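Local coordinates for probable 2-hydroxyhepta-2,4-diene-1,7-dioate isomerase (Thermus thermophilus, PDB 2DFU), which is a probable 2-hydroxyhepta-2,4-diene-1,7-dioate isomerase of the fumarylacetoacetate hydrolase family that probably binds a metal ion, at residues V19-G24 against N28-R33; F79-N84 against K166-G171. One frame throughout, in Å; residues are numbered along the deposited sequence.

Interaction 1. Residues V19-G24 against N28-R33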
# COMPACT_ATOMS: atom_id res chain seq x y z
N VAL A 19 -10.69 29.13 2.36
CA VAL A 19 -10.37 27.86 2.99
C VAL A 19 -10.36 28.13 4.49
O VAL A 19 -9.56 28.94 4.97
CB VAL A 19 -8.98 27.34 2.58
CG1 VAL A 19 -8.63 26.09 3.38
CG2 VAL A 19 -8.96 27.04 1.09
N LEU A 20 -11.24 27.47 5.23
CA LEU A 20 -11.31 27.66 6.67
C LEU A 20 -10.67 26.43 7.30
O LEU A 20 -11.19 25.32 7.18
CB LEU A 20 -12.77 27.81 7.10
CG LEU A 20 -13.43 28.92 6.27
CD1 LEU A 20 -14.93 28.84 6.35
CD2 LEU A 20 -12.91 30.26 6.74
N GLU A 21 -9.52 26.63 7.95
CA GLU A 21 -8.79 25.52 8.55
C GLU A 21 -9.53 24.85 9.70
O GLU A 21 -10.23 25.50 10.49
CB GLU A 21 -7.42 25.98 9.04
CG GLU A 21 -6.62 24.86 9.69
CD GLU A 21 -5.30 25.33 10.28
OE1 GLU A 21 -5.29 26.34 11.01
OE2 GLU A 21 -4.28 24.66 10.04
N THR A 22 -9.37 23.54 9.79
CA THR A 22 -9.99 22.73 10.82
C THR A 22 -8.98 21.80 11.46
O THR A 22 -7.92 21.52 10.90
CB THR A 22 -11.13 21.87 10.25
OG1 THR A 22 -10.62 21.07 9.17
CG2 THR A 22 -12.27 22.74 9.75
N ASP A 23 -9.32 21.32 12.65
CA ASP A 23 -8.49 20.41 13.42
C ASP A 23 -8.84 19.00 12.94
O ASP A 23 -9.71 18.34 13.50
CB ASP A 23 -8.83 20.59 14.91
CG ASP A 23 -7.94 19.76 15.82
OD1 ASP A 23 -7.01 19.08 15.33
OD2 ASP A 23 -8.19 19.79 17.05
N GLY A 24 -8.16 18.54 11.89
CA GLY A 24 -8.45 17.22 11.34
C GLY A 24 -9.55 17.35 10.29
O GLY A 24 -10.17 18.41 10.20
N ASN A 28 -13.08 20.57 14.22
CA ASN A 28 -13.33 21.90 14.75
C ASN A 28 -12.48 22.96 14.04
O ASN A 28 -11.32 22.72 13.72
CB ASN A 28 -12.99 21.97 16.24
CG ASN A 28 -13.75 20.95 17.09
OD1 ASN A 28 -13.37 20.69 18.23
ND2 ASN A 28 -14.81 20.39 16.54
N PRO A 29 -13.06 24.14 13.79
CA PRO A 29 -12.32 25.22 13.12
C PRO A 29 -11.22 25.71 14.06
O PRO A 29 -11.38 25.66 15.28
CB PRO A 29 -13.39 26.30 12.92
CG PRO A 29 -14.67 25.52 12.86
CD PRO A 29 -14.48 24.50 13.95
N THR A 30 -10.11 26.17 13.50
CA THR A 30 -9.01 26.67 14.31
C THR A 30 -9.05 28.19 14.38
O THR A 30 -8.40 28.80 15.23
CB THR A 30 -7.66 26.30 13.71
OG1 THR A 30 -7.53 26.93 12.43
CG2 THR A 30 -7.55 24.79 13.54
N GLY A 31 -9.80 28.81 13.48
CA GLY A 31 -9.87 30.25 13.46
C GLY A 31 -9.00 30.87 12.37
O GLY A 31 -9.03 32.08 12.17
N ARG A 32 -8.21 30.06 11.69
CA ARG A 32 -7.37 30.57 10.60
C ARG A 32 -8.12 30.38 9.29
O ARG A 32 -8.84 29.40 9.11
CB ARG A 32 -6.05 29.80 10.50
CG ARG A 32 -5.16 29.81 11.72
CD ARG A 32 -3.83 29.12 11.38
NE ARG A 32 -3.01 28.86 12.56
CZ ARG A 32 -3.27 27.92 13.47
NH1 ARG A 32 -4.33 27.13 13.34
NH2 ARG A 32 -2.48 27.77 14.52
N ARG A 33 -7.95 31.32 8.36
CA ARG A 33 -8.60 31.21 7.06
C ARG A 33 -7.58 31.62 6.00
O ARG A 33 -6.67 32.39 6.28
CB ARG A 33 -9.82 32.12 6.98
CG ARG A 33 -9.52 33.61 7.06
CD ARG A 33 -10.80 34.42 6.97
NE ARG A 33 -10.57 35.87 6.93
CZ ARG A 33 -10.18 36.61 7.97
NH1 ARG A 33 -9.97 36.05 9.15
NH2 ARG A 33 -9.99 37.91 7.81
O HOH W 1 -10.78 27.96 10.83
O HOH W 2 -11.59 18.50 15.80

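Interaction 2. Residues F79-N84 against K166-G171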
# COMPACT_ATOMS: atom_id res chain seq x y z
N PHE A 79 -6.93 -4.23 -7.41
CA PHE A 79 -5.49 -4.06 -7.50
C PHE A 79 -5.09 -2.91 -6.58
O PHE A 79 -5.92 -2.06 -6.24
CB PHE A 79 -5.00 -3.82 -8.94
CG PHE A 79 -5.53 -2.57 -9.58
CD1 PHE A 79 -6.74 -2.59 -10.28
CD2 PHE A 79 -4.80 -1.39 -9.54
CE1 PHE A 79 -7.21 -1.44 -10.93
CE2 PHE A 79 -5.26 -0.24 -10.18
CZ PHE A 79 -6.46 -0.26 -10.88
N LEU A 80 -3.84 -2.90 -6.15
CA LEU A 80 -3.34 -1.88 -5.23
C LEU A 80 -2.42 -0.85 -5.87
O LEU A 80 -1.80 -1.09 -6.90
CB LEU A 80 -2.59 -2.54 -4.07
CG LEU A 80 -3.33 -3.59 -3.25
CD1 LEU A 80 -2.32 -4.36 -2.40
CD2 LEU A 80 -4.39 -2.93 -2.37
N LYS A 81 -2.34 0.30 -5.21
CA LYS A 81 -1.46 1.38 -5.61
C LYS A 81 -0.83 1.83 -4.30
O LYS A 81 -1.49 1.84 -3.26
CB LYS A 81 -2.24 2.54 -6.25
CG LYS A 81 -2.66 2.30 -7.69
CD LYS A 81 -3.70 3.31 -8.16
CE LYS A 81 -3.14 4.38 -9.08
NZ LYS A 81 -2.97 3.93 -10.49
N GLY A 82 0.46 2.14 -4.33
CA GLY A 82 1.10 2.59 -3.11
C GLY A 82 0.89 4.09 -2.98
O GLY A 82 0.56 4.74 -3.97
N PRO A 83 1.05 4.67 -1.78
CA PRO A 83 0.88 6.11 -1.59
C PRO A 83 1.81 6.94 -2.47
O PRO A 83 1.55 8.11 -2.74
CB PRO A 83 1.17 6.29 -0.10
CG PRO A 83 0.67 5.00 0.49
CD PRO A 83 1.21 3.98 -0.49
N ASN A 84 2.91 6.33 -2.93
CA ASN A 84 3.86 7.03 -3.79
C ASN A 84 3.21 7.47 -5.11
O ASN A 84 3.71 8.38 -5.77
CB ASN A 84 5.05 6.13 -4.10
CG ASN A 84 4.65 4.89 -4.88
OD1 ASN A 84 3.98 4.00 -4.35
ND2 ASN A 84 5.05 4.82 -6.14
N LYS A 166 3.56 9.15 -8.90
CA LYS A 166 2.59 10.07 -9.50
C LYS A 166 1.53 9.44 -10.40
O LYS A 166 0.88 10.14 -11.17
CB LYS A 166 3.32 11.17 -10.30
CG LYS A 166 4.56 11.76 -9.64
CD LYS A 166 4.34 12.23 -8.21
CE LYS A 166 5.65 12.76 -7.62
NZ LYS A 166 5.53 13.21 -6.22
N PHE A 167 1.34 8.12 -10.32
CA PHE A 167 0.32 7.49 -11.15
C PHE A 167 -1.09 7.65 -10.58
O PHE A 167 -2.02 6.96 -11.00
CB PHE A 167 0.63 6.01 -11.36
CG PHE A 167 1.48 5.74 -12.58
CD1 PHE A 167 2.34 6.72 -13.08
CD2 PHE A 167 1.44 4.50 -13.21
CE1 PHE A 167 3.14 6.47 -14.19
CE2 PHE A 167 2.23 4.23 -14.32
CZ PHE A 167 3.09 5.22 -14.82
N LEU A 168 -1.25 8.56 -9.62
CA LEU A 168 -2.57 8.77 -9.05
C LEU A 168 -2.89 10.21 -8.65
O LEU A 168 -2.87 10.55 -7.47
CB LEU A 168 -2.81 7.85 -7.84
CG LEU A 168 -4.23 7.92 -7.27
CD1 LEU A 168 -5.25 7.47 -8.32
CD2 LEU A 168 -4.34 7.05 -6.03
N PRO A 169 -3.15 11.08 -9.64
CA PRO A 169 -3.49 12.46 -9.29
C PRO A 169 -4.79 12.31 -8.50
O PRO A 169 -5.65 11.52 -8.89
CB PRO A 169 -3.71 13.11 -10.66
CG PRO A 169 -2.74 12.38 -11.54
CD PRO A 169 -2.92 10.93 -11.09
N LEU A 170 -4.95 13.05 -7.41
CA LEU A 170 -6.16 12.91 -6.61
C LEU A 170 -6.62 14.23 -6.02
O LEU A 170 -5.83 14.94 -5.39
CB LEU A 170 -5.92 11.90 -5.47
CG LEU A 170 -7.13 11.44 -4.65
CD1 LEU A 170 -7.85 10.32 -5.40
CD2 LEU A 170 -6.67 10.95 -3.29
N GLY A 171 -7.89 14.56 -6.21
CA GLY A 171 -8.42 15.81 -5.69
C GLY A 171 -9.62 16.31 -6.48
O GLY A 171 -10.30 15.52 -7.13

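Interaction 1. Residues V19-G24 against N28-R33
L20 faces R33 and T22 faces P29 as antiparallel non-hydrogen-bonded pairs, with the CA atoms of L20 and R33 4.5 Å apart and those of T22 and P29 4.1 Å apart. Between these pairs, E21 receives T30 N on its carbonyl O (3.1 Å) and gives its own N to R32 O (3.1 Å). Nearer the turn, D23 N reaches N28 O at 2.7 Å. The motif is a beta hairpin with a beta bulge: three residues, T30 to R32, stand opposite the single E21, and the chain turns a corner at G31 between strands 29-30 and 32-35. Water 1 fills in at this corner, donating to E21 O and R32 O and accepting from G31 N.

E21 carries the side-chain contact. With CG anti to the backbone N (chi1 -180°) and the chain extended, its carboxylate is brought to T30 and R32, the residues before and after G31. E21 OE1 takes two bonds from the same face of its plane: R32 NH1, at 2.6 Å, forms a salt bridge on the syn side, and T30 OG1 donates from the anti side at 2.7 Å. Carboxylate and guanidinium planes stand 82° apart, which rules out a flat two-pronged pairing. The same T30 hydroxyl accepts from R32 N in an ST turn, while E21 OE2 pairs with R10 of strand 10-15. On the sheet face shared by L20 and R33, L20 CD2 rests against R33 CB at 3.6 Å.

Interaction 2. Residues F79-N84 against K166-G171
In the buried interior of the fumarylacetoacetate hydrolase domain, K81, at the end of strand 78-81, extends toward F167 and L168, where strand 168-175 begins. The two strands do not pair here, for the CA atoms of K81 and L168 are 8.2 Å apart, and the lysine side chain spans the gap. Its CG lies anti to the carbonyl carbon, and the chain bends farther out (chi3 104°, chi4 80°). This sets K81 CE against L168 CB at 3.7 Å, the two side chains crossing at a slant. The ammonium then comes to the backbone beyond, where K81 NZ makes a weak hydrogen bond to F167 O at 3.2 Å. Stronger polar partners of K81 NZ are K162 O and, through a salt bridge, D145.

Within the domain fold, the strands on which these segments lie are linked through strand 50-53: K81 bonds to I50 by its backbone, and L168 packs on the I50 side chain. Cut back to an alanine, position K81 would probably leave the D145 carboxylate without this ammonium and K162 O without its donor, and open a gap beside L168.

The second tie is between backbones. Past G82 the chain enters a 3-10 turn, and N84 O accepts from K166 N at 3.2 Å with a nearly straight N-H...O angle of 167°. The N84 amide turns to S163 O and D165 OD1, and K166 NZ to E100.

Interaction 1 and interaction 2 follow one another along the chain, the first in the N-terminal Rv2993c-like region and the second in the fumarylacetoacetate hydrolase region. Their centres are 27 Å apart and their nearest atoms about 13 Å, so they do not touch. The hairpin of 19-24 and 28-33 sits at the periphery, its centre about 24 Å from the centre of the chain, whereas the centre of interaction 2 is about 7 Å from the centre of the chain. A route through paired strands nevertheless joins them: 18-22 pairs with 10-15, which pairs with 2-6, which in turn pairs with 168-175. The second subunit packs on F79, L80 and N84 of interaction 2, and touches neither segment of interaction 1.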